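Local atomic coordinates of biofilm-associated surface protein (Staphylococcus aureus, PDB entry 7C7U), a protein that is anchored to the staphylococcal cell wall, binds calcium and takes part in biofilm formation, apparently as a switch that modulates functional amyloid assembly. Residues 206-211 with 236-241; 201-206 with 374-379; 441-446 with 513-518. All blocks are in the same frame, centred on the assembly; numbering follows the deposited sequence.

Following the chain from the N terminus, contact 2 opens first: its segment 201-206 leaves helix 193-199 and meets 374-379 only after 167 intervening residues. Contact 1 opens at the shared Asn206 and closes the shorter loop 206-241, the hairpin of strands 210-220 and 228-237, wholly within that span. The two touch directly, Asn207 and Phe210 offering backbone oxygens to Asn377 and Asn378, so the start of edge strand 210-220 of the five-stranded sheet is tied to the loop between strands 359-369 and 381-388. Contact 3 follows in series, its centre about 81 Å from that of contact 1; it closes a loop with 66 residues between its segments and joins strands 437-442 and 509-516 of a separate sheet.

Contact 1: residues 206-211 with 236-241; sequences NNNAFK and MKNGIF
Phe210 drives the edge of its ring into one face of Phe241, an edge-to-face pair with centroids 4.8 Å apart and planes inclined at 59°. The leading atom is CZ, which stands over the rim of the Phe241 ring beside CD2 and CE2 rather than over its centre. Phe241 can receive it because its CG lies opposite the backbone N (chi1 172°), which swings the ring over towards 206-211. There Ala209 CB meets Phe241 CD1 at 3.5 Å, and the Asn206 amide stands almost perpendicular to the same ring, with ND2 at the ring edge and in its plane; Asn206 OD1 is bonded to Lys245. The aliphatic part of Lys237 runs alongside Phe210 in the same direction, placing CG at the Phe210 ring edge, while its ammonium continues to the backbone oxygens of Phe241, Phe315, Asn316 and Leu319. The two segments form the open end of an antiparallel beta hairpin, strands 210-220 and 228-237, in which Phe210 and Lys237 form a non-hydrogen-bonded pair. Lys211 N bonds to Met236 O on one flank of that pair, and Asn238 N to Ala209 O on the other. Asn238 then bridges with both ends of its amide: ND2 gives a nearly straight bond to Asn208 O (2.9 Å), which lies in the amide plane, while OD1 takes Lys211 NZ at 2.7 Å. Two bends late in the Lys211 chain, at chi3 and chi4, fold its ammonium back to that oxygen. A water accepts from Gly239 N and Phe241 N and donates to Ala209 O.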
ATOM      1  N   ASN A 206      28.644  13.898  26.762  1.00 26.32           N
ATOM      2  CA  ASN A 206      28.184  14.565  25.545  1.00 31.40           C
ATOM      3  C   ASN A 206      26.707  14.907  25.645  1.00 35.51           C
ATOM      4  O   ASN A 206      25.879  14.591  24.774  1.00 25.88           O
ATOM      5  CB  ASN A 206      28.451  13.695  24.330  1.00 27.18           C
ATOM      6  CG  ASN A 206      29.902  13.400  24.159  1.00 31.53           C
ATOM      7  OD1 ASN A 206      30.385  12.365  24.603  1.00 29.42           O
ATOM      8  ND2 ASN A 206      30.629  14.338  23.566  1.00 33.13           N
ATOM      9  N   ASN A 207      26.407  15.606  26.727  1.00 27.48           N
ATOM     10  CA  ASN A 207      25.051  15.820  27.188  1.00 27.81           C
ATOM     11  C   ASN A 207      24.324  16.809  26.306  1.00 26.24           C
ATOM     12  O   ASN A 207      23.093  16.781  26.232  1.00 27.19           O
ATOM     13  CB  ASN A 207      25.101  16.318  28.640  1.00 31.70           C
ATOM     14  CG  ASN A 207      23.755  16.306  29.307  1.00 32.42           C
ATOM     15  OD1 ASN A 207      23.318  15.281  29.821  1.00 31.19           O
ATOM     16  ND2 ASN A 207      23.081  17.451  29.297  1.00 31.90           N
ATOM     17  N   ASN A 208      25.056  17.689  25.632  1.00 26.15           N
ATOM     18  CA  ASN A 208      24.428  18.630  24.708  1.00 30.94           C
ATOM     19  C   ASN A 208      24.656  18.288  23.233  1.00 29.97           C
ATOM     20  O   ASN A 208      24.368  19.121  22.367  1.00 30.15           O
ATOM     21  CB  ASN A 208      24.905  20.056  24.991  1.00 36.18           C
ATOM     22  CG  ASN A 208      23.957  21.101  24.427  1.00 40.44           C
ATOM     23  OD1 ASN A 208      22.739  21.032  24.626  1.00 42.29           O
ATOM     24  ND2 ASN A 208      24.503  22.040  23.665  1.00 45.09           N
ATOM     25  N   ALA A 209      25.154  17.085  22.921  1.00 27.65           N
ATOM     26  CA  ALA A 209      25.520  16.756  21.540  1.00 28.82           C
ATOM     27  C   ALA A 209      24.297  16.595  20.630  1.00 26.82           C
ATOM     28  O   ALA A 209      24.323  16.995  19.459  1.00 25.13           O
ATOM     29  CB  ALA A 209      26.352  15.469  21.508  1.00 27.29           C
ATOM     30  N   PHE A 210      23.227  16.012  21.129  1.00 28.80           N
ATOM     31  CA  PHE A 210      22.143  15.583  20.254  1.00 25.93           C
ATOM     32  C   PHE A 210      20.849  16.294  20.625  1.00 29.17           C
ATOM     33  O   PHE A 210      20.585  16.567  21.796  1.00 25.70           O
ATOM     34  CB  PHE A 210      21.980  14.069  20.307  1.00 24.90           C
ATOM     35  CG  PHE A 210      23.211  13.310  19.865  1.00 23.84           C
ATOM     36  CD1 PHE A 210      23.695  13.443  18.560  1.00 25.68           C
ATOM     37  CD2 PHE A 210      23.871  12.463  20.739  1.00 23.72           C
ATOM     38  CE1 PHE A 210      24.831  12.740  18.144  1.00 27.62           C
ATOM     39  CE2 PHE A 210      24.991  11.773  20.349  1.00 30.41           C
ATOM     40  CZ  PHE A 210      25.482  11.907  19.033  1.00 26.17           C
ATOM     41  N   LYS A 211      20.065  16.636  19.611  1.00 26.12           N
ATOM     42  CA  LYS A 211      18.846  17.408  19.801  1.00 27.52           C
ATOM     43  C   LYS A 211      17.610  16.517  19.905  1.00 28.71           C
ATOM     44  O   LYS A 211      16.729  16.753  20.741  1.00 27.51           O
ATOM     45  CB  LYS A 211      18.676  18.395  18.638  1.00 27.56           C
ATOM     46  CG  LYS A 211      17.520  19.340  18.785  1.00 33.19           C
ATOM     47  CD  LYS A 211      17.269  20.118  17.494  1.00 39.77           C
ATOM     48  CE  LYS A 211      18.441  21.022  17.141  1.00 40.19           C
ATOM     49  NZ  LYS A 211      18.801  21.910  18.272  1.00 47.76           N
ATOM     50  N   MET A 236      19.367  13.804  15.274  1.00 27.24           N
ATOM     51  CA  MET A 236      19.770  15.131  14.868  1.00 24.80           C
ATOM     52  C   MET A 236      20.738  15.710  15.898  1.00 28.91           C
ATOM     53  O   MET A 236      20.579  15.507  17.111  1.00 24.30           O
ATOM     54  CB  MET A 236      18.556  16.042  14.739  1.00 30.04           C
ATOM     55  CG  MET A 236      17.574  15.636  13.644  1.00 40.72           C
ATOM     56  SD  MET A 236      16.354  16.929  13.307  1.00 54.85           S
ATOM     57  CE  MET A 236      17.010  18.232  14.367  1.00 30.07           C
ATOM     58  N   LYS A 237      21.737  16.428  15.409  1.00 25.92           N
ATOM     59  CA  LYS A 237      22.762  17.031  16.258  1.00 27.93           C
ATOM     60  C   LYS A 237      22.397  18.455  16.646  1.00 28.38           C
ATOM     61  O   LYS A 237      21.713  19.161  15.907  1.00 32.60           O
ATOM     62  CB  LYS A 237      24.106  17.067  15.537  1.00 28.29           C
ATOM     63  CG  LYS A 237      24.758  15.715  15.295  1.00 30.13           C
ATOM     64  CD  LYS A 237      26.149  15.938  14.662  1.00 30.50           C
ATOM     65  CE  LYS A 237      26.796  14.620  14.287  1.00 31.46           C
ATOM     66  NZ  LYS A 237      28.175  14.841  13.756  1.00 33.12           N
ATOM     67  N   ASN A 238      22.865  18.872  17.825  1.00 29.51           N
ATOM     68  CA  ASN A 238      22.856  20.294  18.166  1.00 31.61           C
ATOM     69  C   ASN A 238      24.002  21.051  17.510  1.00 36.70           C
ATOM     70  O   ASN A 238      23.864  22.248  17.239  1.00 34.17           O
ATOM     71  CB  ASN A 238      22.943  20.499  19.676  1.00 28.61           C
ATOM     72  CG  ASN A 238      21.620  20.266  20.365  1.00 33.20           C
ATOM     73  OD1 ASN A 238      20.570  20.603  19.827  1.00 36.25           O
ATOM     74  ND2 ASN A 238      21.658  19.682  21.555  1.00 34.44           N
ATOM     75  N   GLY A 239      25.141  20.397  17.293  1.00 31.80           N
ATOM     76  CA  GLY A 239      26.290  21.076  16.717  1.00 33.09           C
ATOM     77  C   GLY A 239      27.097  20.200  15.783  1.00 35.65           C
ATOM     78  O   GLY A 239      26.565  19.657  14.794  1.00 32.59           O
ATOM     79  N   ILE A 240      28.380  20.028  16.094  1.00 31.01           N
ATOM     80  CA  ILE A 240      29.256  19.278  15.200  1.00 33.86           C
ATOM     81  C   ILE A 240      29.915  18.136  15.957  1.00 32.22           C
ATOM     82  O   ILE A 240      31.119  17.887  15.806  1.00 30.01           O
ATOM     83  CB  ILE A 240      30.301  20.196  14.539  1.00 35.34           C
ATOM     84  CG1 ILE A 240      30.968  21.100  15.591  1.00 32.79           C
ATOM     85  CG2 ILE A 240      29.646  21.002  13.411  1.00 32.90           C
ATOM     86  CD1 ILE A 240      32.319  21.686  15.148  1.00 39.61           C
ATOM     87  N   PHE A 241      29.107  17.416  16.736  1.00 28.35           N
ATOM     88  CA  PHE A 241      29.568  16.308  17.559  1.00 32.71           C
ATOM     89  C   PHE A 241      30.565  15.417  16.832  1.00 30.62           C
ATOM     90  O   PHE A 241      30.404  15.094  15.650  1.00 29.82           O
ATOM     91  CB  PHE A 241      28.372  15.460  18.013  1.00 30.75           C
ATOM     92  CG  PHE A 241      28.772  14.190  18.694  1.00 29.68           C
ATOM     93  CD1 PHE A 241      29.262  14.211  19.995  1.00 31.38           C
ATOM     94  CD2 PHE A 241      28.682  12.980  18.034  1.00 32.74           C
ATOM     95  CE1 PHE A 241      29.638  13.036  20.619  1.00 32.08           C
ATOM     96  CE2 PHE A 241      29.056  11.803  18.658  1.00 32.60           C
ATOM     97  CZ  PHE A 241      29.534  11.834  19.953  1.00 30.29           C
TER
HETATM   98  O   HOH W   1      26.461  18.199  18.208  1.00 29.23           O

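Contact 2: residues 201-206 with 374-379; sequences NVSTEN and ALINNT
Val202 has more surface buried here than any other residue of the two segments, and it meets the second one through both methyl branches. CG1, which lies opposite the backbone N (chi1 161°), rests on Asn377 CB at 3.7 Å, while CG2 faces Asn377 OD1 and, more loosely, Leu375 CD2. The Asn377 side chain crosses the valine at a slant, and its ND2 bonds to Asn207 O. Ile376 comes next: its CB points away from 201-206, but a bend at chi2 (-59°) brings CD1 back to Ser203 CB at 4.0 Å and to the neighbourhood of Glu205 CB. Ala374 CB lies 3.3 Å from Asn201 O and 3.8 Å from Ser203 CB. The backbones are joined mainly by one short, almost straight hydrogen bond, Ser203 N to Leu375 O (2.7 Å, 177°). Leu375 N reaches Asn201 O only weakly, and a water linking the two atoms reinforces that end. A second water donates to the backbone oxygens of Ser203 and Glu205 and accepts from Asn377 N. Ser203 OG closes an ST turn by accepting from Glu205 N, and also bonds to Asp370. Two irregular loops thus hold each other, the second turning at Ile376 to Thr379 in a type II turn whose Ile376 O takes both N and OG1 of Thr379. Leu375 packs on helix 193-199 and on Tyr367 of strand 359-369, while Ile376 lies against Leu368 of that strand and Phe210 of strand 210-220, so the contact sits where the helix and two different sheets converge.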
ATOM      1  N   ASN A 201      17.649   8.445  33.465  1.00 32.18           N
ATOM      2  CA  ASN A 201      19.026   8.203  33.917  1.00 33.87           C
ATOM      3  C   ASN A 201      20.021   8.624  32.837  1.00 28.19           C
ATOM      4  O   ASN A 201      20.913   7.869  32.454  1.00 31.94           O
ATOM      5  CB  ASN A 201      19.215   6.741  34.317  1.00 33.97           C
ATOM      6  CG  ASN A 201      20.647   6.413  34.733  1.00 40.69           C
ATOM      7  OD1 ASN A 201      21.315   7.212  35.403  1.00 41.93           O
ATOM      8  ND2 ASN A 201      21.139   5.241  34.307  1.00 38.44           N
ATOM      9  N   VAL A 202      19.886   9.858  32.345  1.00 28.42           N
ATOM     10  CA  VAL A 202      20.710  10.335  31.233  1.00 26.93           C
ATOM     11  C   VAL A 202      22.180  10.444  31.639  1.00 34.28           C
ATOM     12  O   VAL A 202      22.520  10.839  32.765  1.00 29.46           O
ATOM     13  CB  VAL A 202      20.161  11.683  30.721  1.00 29.51           C
ATOM     14  CG1 VAL A 202      21.202  12.459  29.901  1.00 24.07           C
ATOM     15  CG2 VAL A 202      18.873  11.442  29.870  1.00 31.55           C
ATOM     16  N   SER A 203      23.060  10.063  30.719  1.00 27.82           N
ATOM     17  CA  SER A 203      24.501  10.123  30.934  1.00 31.42           C
ATOM     18  C   SER A 203      24.991  11.566  30.966  1.00 28.89           C
ATOM     19  O   SER A 203      24.430  12.454  30.312  1.00 29.06           O
ATOM     20  CB  SER A 203      25.209   9.369  29.801  1.00 31.95           C
ATOM     21  OG  SER A 203      26.616   9.455  29.880  1.00 28.12           O
ATOM     22  N   THR A 204      26.086  11.801  31.705  1.00 29.97           N
ATOM     23  CA  THR A 204      26.720  13.106  31.627  1.00 31.53           C
ATOM     24  C   THR A 204      27.534  13.269  30.354  1.00 31.37           C
ATOM     25  O   THR A 204      27.871  14.404  29.995  1.00 31.62           O
ATOM     26  CB  THR A 204      27.629  13.354  32.841  1.00 34.31           C
ATOM     27  OG1 THR A 204      28.656  12.357  32.879  1.00 32.98           O
ATOM     28  CG2 THR A 204      26.818  13.285  34.130  1.00 33.08           C
ATOM     29  N   GLU A 205      27.859  12.170  29.676  1.00 32.24           N
ATOM     30  CA  GLU A 205      28.738  12.226  28.510  1.00 33.33           C
ATOM     31  C   GLU A 205      28.021  12.868  27.338  1.00 30.92           C
ATOM     32  O   GLU A 205      26.945  12.408  26.941  1.00 31.17           O
ATOM     33  CB  GLU A 205      29.183  10.830  28.086  1.00 31.78           C
ATOM     34  CG  GLU A 205      29.956  10.073  29.127  1.00 37.97           C
ATOM     35  CD  GLU A 205      30.778   8.957  28.548  1.00 30.56           C
ATOM     36  OE1 GLU A 205      31.047   8.008  29.303  1.00 36.34           O
ATOM     37  OE2 GLU A 205      31.098   8.985  27.340  1.00 35.16           O
ATOM     38  N   ASN A 206      28.644  13.898  26.762  1.00 26.32           N
ATOM     39  CA  ASN A 206      28.184  14.565  25.545  1.00 31.40           C
ATOM     40  C   ASN A 206      26.707  14.907  25.645  1.00 35.51           C
ATOM     41  O   ASN A 206      25.879  14.591  24.774  1.00 25.88           O
ATOM     42  CB  ASN A 206      28.451  13.695  24.330  1.00 27.18           C
ATOM     43  CG  ASN A 206      29.902  13.400  24.159  1.00 31.53           C
ATOM     44  OD1 ASN A 206      30.385  12.365  24.603  1.00 29.42           O
ATOM     45  ND2 ASN A 206      30.629  14.338  23.566  1.00 33.13           N
ATOM     46  N   ALA A 374      24.055   4.150  30.887  1.00 32.42           N
ATOM     47  CA  ALA A 374      23.194   5.318  30.956  1.00 32.70           C
ATOM     48  C   ALA A 374      22.913   5.846  29.558  1.00 27.75           C
ATOM     49  O   ALA A 374      23.749   5.742  28.663  1.00 29.80           O
ATOM     50  CB  ALA A 374      23.823   6.407  31.828  1.00 31.84           C
ATOM     51  N   LEU A 375      21.716   6.407  29.379  1.00 33.08           N
ATOM     52  CA  LEU A 375      21.260   6.854  28.065  1.00 30.01           C
ATOM     53  C   LEU A 375      21.996   8.122  27.635  1.00 27.75           C
ATOM     54  O   LEU A 375      22.064   9.104  28.389  1.00 27.71           O
ATOM     55  CB  LEU A 375      19.747   7.119  28.101  1.00 28.72           C
ATOM     56  CG  LEU A 375      19.134   7.838  26.890  1.00 28.76           C
ATOM     57  CD1 LEU A 375      19.133   6.884  25.734  1.00 27.59           C
ATOM     58  CD2 LEU A 375      17.698   8.331  27.135  1.00 30.07           C
ATOM     59  N   ILE A 376      22.553   8.108  26.425  1.00 25.89           N
ATOM     60  CA  ILE A 376      23.062   9.344  25.851  1.00 26.46           C
ATOM     61  C   ILE A 376      21.880  10.248  25.541  1.00 23.35           C
ATOM     62  O   ILE A 376      20.934   9.842  24.852  1.00 23.64           O
ATOM     63  CB  ILE A 376      23.903   9.069  24.593  1.00 25.28           C
ATOM     64  CG1 ILE A 376      25.024   8.044  24.855  1.00 24.30           C
ATOM     65  CG2 ILE A 376      24.499  10.404  24.059  1.00 23.03           C
ATOM     66  CD1 ILE A 376      26.025   8.474  25.979  1.00 27.84           C
ATOM     67  N   ASN A 377      21.932  11.475  26.055  1.00 25.77           N
ATOM     68  CA  ASN A 377      20.818  12.417  25.964  1.00 26.25           C
ATOM     69  C   ASN A 377      20.298  12.537  24.536  1.00 25.19           C
ATOM     70  O   ASN A 377      21.056  12.826  23.601  1.00 24.03           O
ATOM     71  CB  ASN A 377      21.264  13.791  26.446  1.00 26.79           C
ATOM     72  CG  ASN A 377      20.107  14.670  26.939  1.00 28.11           C
ATOM     73  OD1 ASN A 377      18.976  14.227  27.089  1.00 25.15           O
ATOM     74  ND2 ASN A 377      20.415  15.925  27.210  1.00 29.03           N
ATOM     75  N   ASN A 378      18.991  12.307  24.388  1.00 28.56           N
ATOM     76  CA  ASN A 378      18.236  12.547  23.164  1.00 27.36           C
ATOM     77  C   ASN A 378      18.599  11.584  22.040  1.00 26.06           C
ATOM     78  O   ASN A 378      18.417  11.907  20.864  1.00 24.88           O
ATOM     79  CB  ASN A 378      18.394  14.022  22.719  1.00 26.80           C
ATOM     80  CG  ASN A 378      17.724  14.979  23.697  1.00 31.09           C
ATOM     81  OD1 ASN A 378      16.736  14.614  24.306  1.00 31.43           O
ATOM     82  ND2 ASN A 378      18.259  16.184  23.860  1.00 27.90           N
ATOM     83  N   THR A 379      19.087  10.386  22.361  1.00 23.64           N
ATOM     84  CA  THR A 379      19.376   9.422  21.313  1.00 26.05           C
ATOM     85  C   THR A 379      18.347   8.291  21.260  1.00 24.84           C
ATOM     86  O   THR A 379      18.530   7.351  20.490  1.00 25.58           O
ATOM     87  CB  THR A 379      20.784   8.831  21.455  1.00 24.83           C
ATOM     88  OG1 THR A 379      20.862   8.037  22.645  1.00 24.22           O
ATOM     89  CG2 THR A 379      21.865   9.951  21.504  1.00 21.03           C
TER
HETATM   90  O   HOH W   2      19.772   5.575  31.295  1.00 40.14           O
HETATM   91  O   HOH W   3      24.266  12.298  27.593  1.00 25.72           O
HETATM   92  O   HOH W   4      23.179  14.505  23.613  1.00 25.71           O

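Contact 3: residues 441-446 with 513-518; sequences ITTEDT and FEIVDN
Ile441 and Ile515 are paired in parallel register, the one parallel junction in a seven-stranded sheet whose other neighbours all run antiparallel. Strands 437-442 and 509-516 are the first and last strands of this seven-stranded domain, a topology consistent with an immunoglobulin-like beta sandwich, in which the first strand pairs in parallel with the last. Ile441 N bonds to Glu514 O, and Ile441 O takes Val516 N at 2.9 Å in its carbonyl plane; Thr443 N then reaches Val516 O. On one face of the sheet the two isoleucines lie alongside each other and point the same way, Ile441 CG1 being 3.7 Å from Ile515 CG1. Ile441 achieves this with CG1 set between its backbone N and carbonyl carbon (chi1 61°), a position that also brings CG1 to the ring edge of Phe513. Thr442 and Val516 share the other face, where their CG2 methyls approach obliquely.

Beyond Thr442 the chain leaves the strand in a type I turn. Thr442 OG1 accepts from Glu444 N in an ST turn, and Asp445 OD2 uses its anti lone pair for Thr442 N at 2.9 Å; Asp445 also bonds to Thr541 and Ser542. Asn518 lies across this turn, its CB against Thr443 OG1 and its amide beside the Glu444 carboxylate, the two planes 35° apart. One water joins Thr443 OG1, at 2.7 Å, to Asn518 N, from which it accepts.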
ATOM      1  N   ILE A 441     -18.567 -20.231 -32.516  1.00 34.65           N
ATOM      2  CA  ILE A 441     -18.405 -20.045 -33.962  1.00 37.78           C
ATOM      3  C   ILE A 441     -18.720 -21.362 -34.681  1.00 33.20           C
ATOM      4  O   ILE A 441     -19.002 -22.375 -34.050  1.00 34.16           O
ATOM      5  CB  ILE A 441     -16.996 -19.534 -34.330  1.00 38.29           C
ATOM      6  CG1 ILE A 441     -15.931 -20.540 -33.900  1.00 34.49           C
ATOM      7  CG2 ILE A 441     -16.726 -18.147 -33.725  1.00 36.84           C
ATOM      8  CD1 ILE A 441     -14.603 -20.272 -34.565  1.00 31.90           C
ATOM      9  N   THR A 442     -18.696 -21.338 -36.019  1.00 35.36           N
ATOM     10  CA  THR A 442     -18.907 -22.561 -36.796  1.00 36.49           C
ATOM     11  C   THR A 442     -17.596 -23.030 -37.424  1.00 35.58           C
ATOM     12  O   THR A 442     -16.580 -22.324 -37.424  1.00 37.48           O
ATOM     13  CB  THR A 442     -19.961 -22.399 -37.911  1.00 35.05           C
ATOM     14  OG1 THR A 442     -19.373 -21.783 -39.066  1.00 38.37           O
ATOM     15  CG2 THR A 442     -21.162 -21.589 -37.456  1.00 33.07           C
ATOM     16  N   THR A 443     -17.643 -24.250 -37.970  1.00 33.25           N
ATOM     17  CA  THR A 443     -16.520 -24.831 -38.695  1.00 32.98           C
ATOM     18  C   THR A 443     -16.139 -24.035 -39.938  1.00 33.09           C
ATOM     19  O   THR A 443     -15.052 -24.263 -40.470  1.00 35.72           O
ATOM     20  CB  THR A 443     -16.834 -26.278 -39.117  1.00 37.59           C
ATOM     21  OG1 THR A 443     -17.907 -26.267 -40.064  1.00 37.54           O
ATOM     22  CG2 THR A 443     -17.215 -27.181 -37.917  1.00 34.53           C
ATOM     23  N   GLU A 444     -16.978 -23.101 -40.406  1.00 35.07           N
ATOM     24  CA  GLU A 444     -16.626 -22.254 -41.547  1.00 37.06           C
ATOM     25  C   GLU A 444     -16.011 -20.915 -41.142  1.00 39.23           C
ATOM     26  O   GLU A 444     -15.489 -20.201 -42.007  1.00 32.52           O
ATOM     27  CB  GLU A 444     -17.852 -21.996 -42.422  1.00 38.65           C
ATOM     28  CG  GLU A 444     -18.106 -23.151 -43.391  1.00 42.39           C
ATOM     29  CD  GLU A 444     -19.369 -22.976 -44.208  1.00 47.31           C
ATOM     30  OE1 GLU A 444     -20.263 -22.222 -43.759  1.00 45.54           O
ATOM     31  OE2 GLU A 444     -19.462 -23.600 -45.298  1.00 45.48           O
ATOM     32  N   ASP A 445     -16.046 -20.571 -39.864  1.00 31.83           N
ATOM     33  CA  ASP A 445     -15.489 -19.303 -39.397  1.00 38.45           C
ATOM     34  C   ASP A 445     -13.973 -19.366 -39.289  1.00 36.16           C
ATOM     35  O   ASP A 445     -13.382 -20.434 -39.088  1.00 38.22           O
ATOM     36  CB  ASP A 445     -16.090 -18.916 -38.043  1.00 30.79           C
ATOM     37  CG  ASP A 445     -17.497 -18.378 -38.182  1.00 36.93           C
ATOM     38  OD1 ASP A 445     -17.659 -17.372 -38.911  1.00 34.99           O
ATOM     39  OD2 ASP A 445     -18.440 -18.974 -37.608  1.00 36.59           O
ATOM     40  N   THR A 446     -13.340 -18.200 -39.448  1.00 32.61           N
ATOM     41  CA  THR A 446     -11.890 -18.111 -39.422  1.00 36.53           C
ATOM     42  C   THR A 446     -11.372 -17.197 -38.318  1.00 36.85           C
ATOM     43  O   THR A 446     -10.167 -16.939 -38.270  1.00 33.31           O
ATOM     44  CB  THR A 446     -11.362 -17.641 -40.784  1.00 37.27           C
ATOM     45  OG1 THR A 446     -11.951 -16.381 -41.110  1.00 38.73           O
ATOM     46  CG2 THR A 446     -11.705 -18.674 -41.889  1.00 41.92           C
ATOM     47  N   PHE A 513     -15.433 -22.361 -25.332  1.00 34.07           N
ATOM     48  CA  PHE A 513     -16.451 -22.013 -26.304  1.00 35.44           C
ATOM     49  C   PHE A 513     -16.576 -23.176 -27.273  1.00 35.76           C
ATOM     50  O   PHE A 513     -15.767 -24.109 -27.261  1.00 37.69           O
ATOM     51  CB  PHE A 513     -16.130 -20.701 -27.043  1.00 38.77           C
ATOM     52  CG  PHE A 513     -14.928 -20.781 -27.954  1.00 38.16           C
ATOM     53  CD1 PHE A 513     -13.642 -20.607 -27.456  1.00 37.54           C
ATOM     54  CD2 PHE A 513     -15.088 -21.020 -29.315  1.00 36.78           C
ATOM     55  CE1 PHE A 513     -12.533 -20.668 -28.303  1.00 36.72           C
ATOM     56  CE2 PHE A 513     -14.000 -21.080 -30.156  1.00 34.97           C
ATOM     57  CZ  PHE A 513     -12.716 -20.911 -29.655  1.00 35.92           C
ATOM     58  N   GLU A 514     -17.599 -23.123 -28.117  1.00 35.33           N
ATOM     59  CA  GLU A 514     -17.878 -24.203 -29.052  1.00 37.52           C
ATOM     60  C   GLU A 514     -17.630 -23.781 -30.498  1.00 37.24           C
ATOM     61  O   GLU A 514     -17.982 -22.670 -30.911  1.00 37.47           O
ATOM     62  CB  GLU A 514     -19.322 -24.687 -28.894  1.00 35.28           C
ATOM     63  CG  GLU A 514     -19.616 -25.206 -27.491  1.00 43.97           C
ATOM     64  CD  GLU A 514     -18.934 -26.539 -27.215  1.00 46.38           C
ATOM     65  OE1 GLU A 514     -18.902 -27.403 -28.129  1.00 44.35           O
ATOM     66  OE2 GLU A 514     -18.426 -26.720 -26.090  1.00 45.12           O
ATOM     67  N   ILE A 515     -16.998 -24.674 -31.254  1.00 33.96           N
ATOM     68  CA  ILE A 515     -17.020 -24.635 -32.709  1.00 33.11           C
ATOM     69  C   ILE A 515     -18.044 -25.682 -33.136  1.00 33.87           C
ATOM     70  O   ILE A 515     -17.895 -26.870 -32.824  1.00 32.20           O
ATOM     71  CB  ILE A 515     -15.625 -24.876 -33.303  1.00 30.74           C
ATOM     72  CG1 ILE A 515     -14.665 -23.809 -32.756  1.00 28.51           C
ATOM     73  CG2 ILE A 515     -15.636 -24.818 -34.850  1.00 24.71           C
ATOM     74  CD1 ILE A 515     -13.373 -23.648 -33.547  1.00 32.05           C
ATOM     75  N   VAL A 516     -19.116 -25.231 -33.774  1.00 29.58           N
ATOM     76  CA  VAL A 516     -20.273 -26.073 -34.030  1.00 33.67           C
ATOM     77  C   VAL A 516     -20.347 -26.379 -35.524  1.00 37.04           C
ATOM     78  O   VAL A 516     -19.690 -25.743 -36.348  1.00 34.64           O
ATOM     79  CB  VAL A 516     -21.576 -25.416 -33.529  1.00 36.27           C
ATOM     80  CG1 VAL A 516     -21.451 -25.057 -32.030  1.00 31.41           C
ATOM     81  CG2 VAL A 516     -21.913 -24.178 -34.357  1.00 34.45           C
ATOM     82  N   ASP A 517     -21.166 -27.373 -35.862  1.00 34.07           N
ATOM     83  CA  ASP A 517     -21.496 -27.695 -37.246  1.00 34.40           C
ATOM     84  C   ASP A 517     -21.908 -26.434 -38.004  1.00 36.10           C
ATOM     85  O   ASP A 517     -22.664 -25.607 -37.485  1.00 35.35           O
ATOM     86  CB  ASP A 517     -22.636 -28.727 -37.231  1.00 33.48           C
ATOM     87  CG  ASP A 517     -22.892 -29.362 -38.584  1.00 36.95           C
ATOM     88  OD1 ASP A 517     -23.123 -28.623 -39.562  1.00 40.76           O
ATOM     89  OD2 ASP A 517     -22.889 -30.610 -38.643  1.00 35.27           O
ATOM     90  N   ASN A 518     -21.422 -26.285 -39.249  1.00 35.49           N
ATOM     91  CA  ASN A 518     -21.678 -25.029 -39.963  1.00 33.86           C
ATOM     92  C   ASN A 518     -23.124 -24.887 -40.462  1.00 37.04           C
ATOM     93  O   ASN A 518     -23.463 -23.839 -41.028  1.00 39.13           O
ATOM     94  CB  ASN A 518     -20.691 -24.841 -41.129  1.00 36.56           C
ATOM     95  CG  ASN A 518     -20.866 -25.868 -42.258  1.00 41.69           C
ATOM     96  OD1 ASN A 518     -21.969 -26.347 -42.527  1.00 41.95           O
ATOM     97  ND2 ASN A 518     -19.760 -26.196 -42.930  1.00 38.45           N
TER
HETATM   98  O   HOH W   5     -19.677 -28.332 -40.300  1.00 36.61           O
HETATM   99  O   HOH W   6     -22.325 -24.666 -45.496  1.00 46.33           O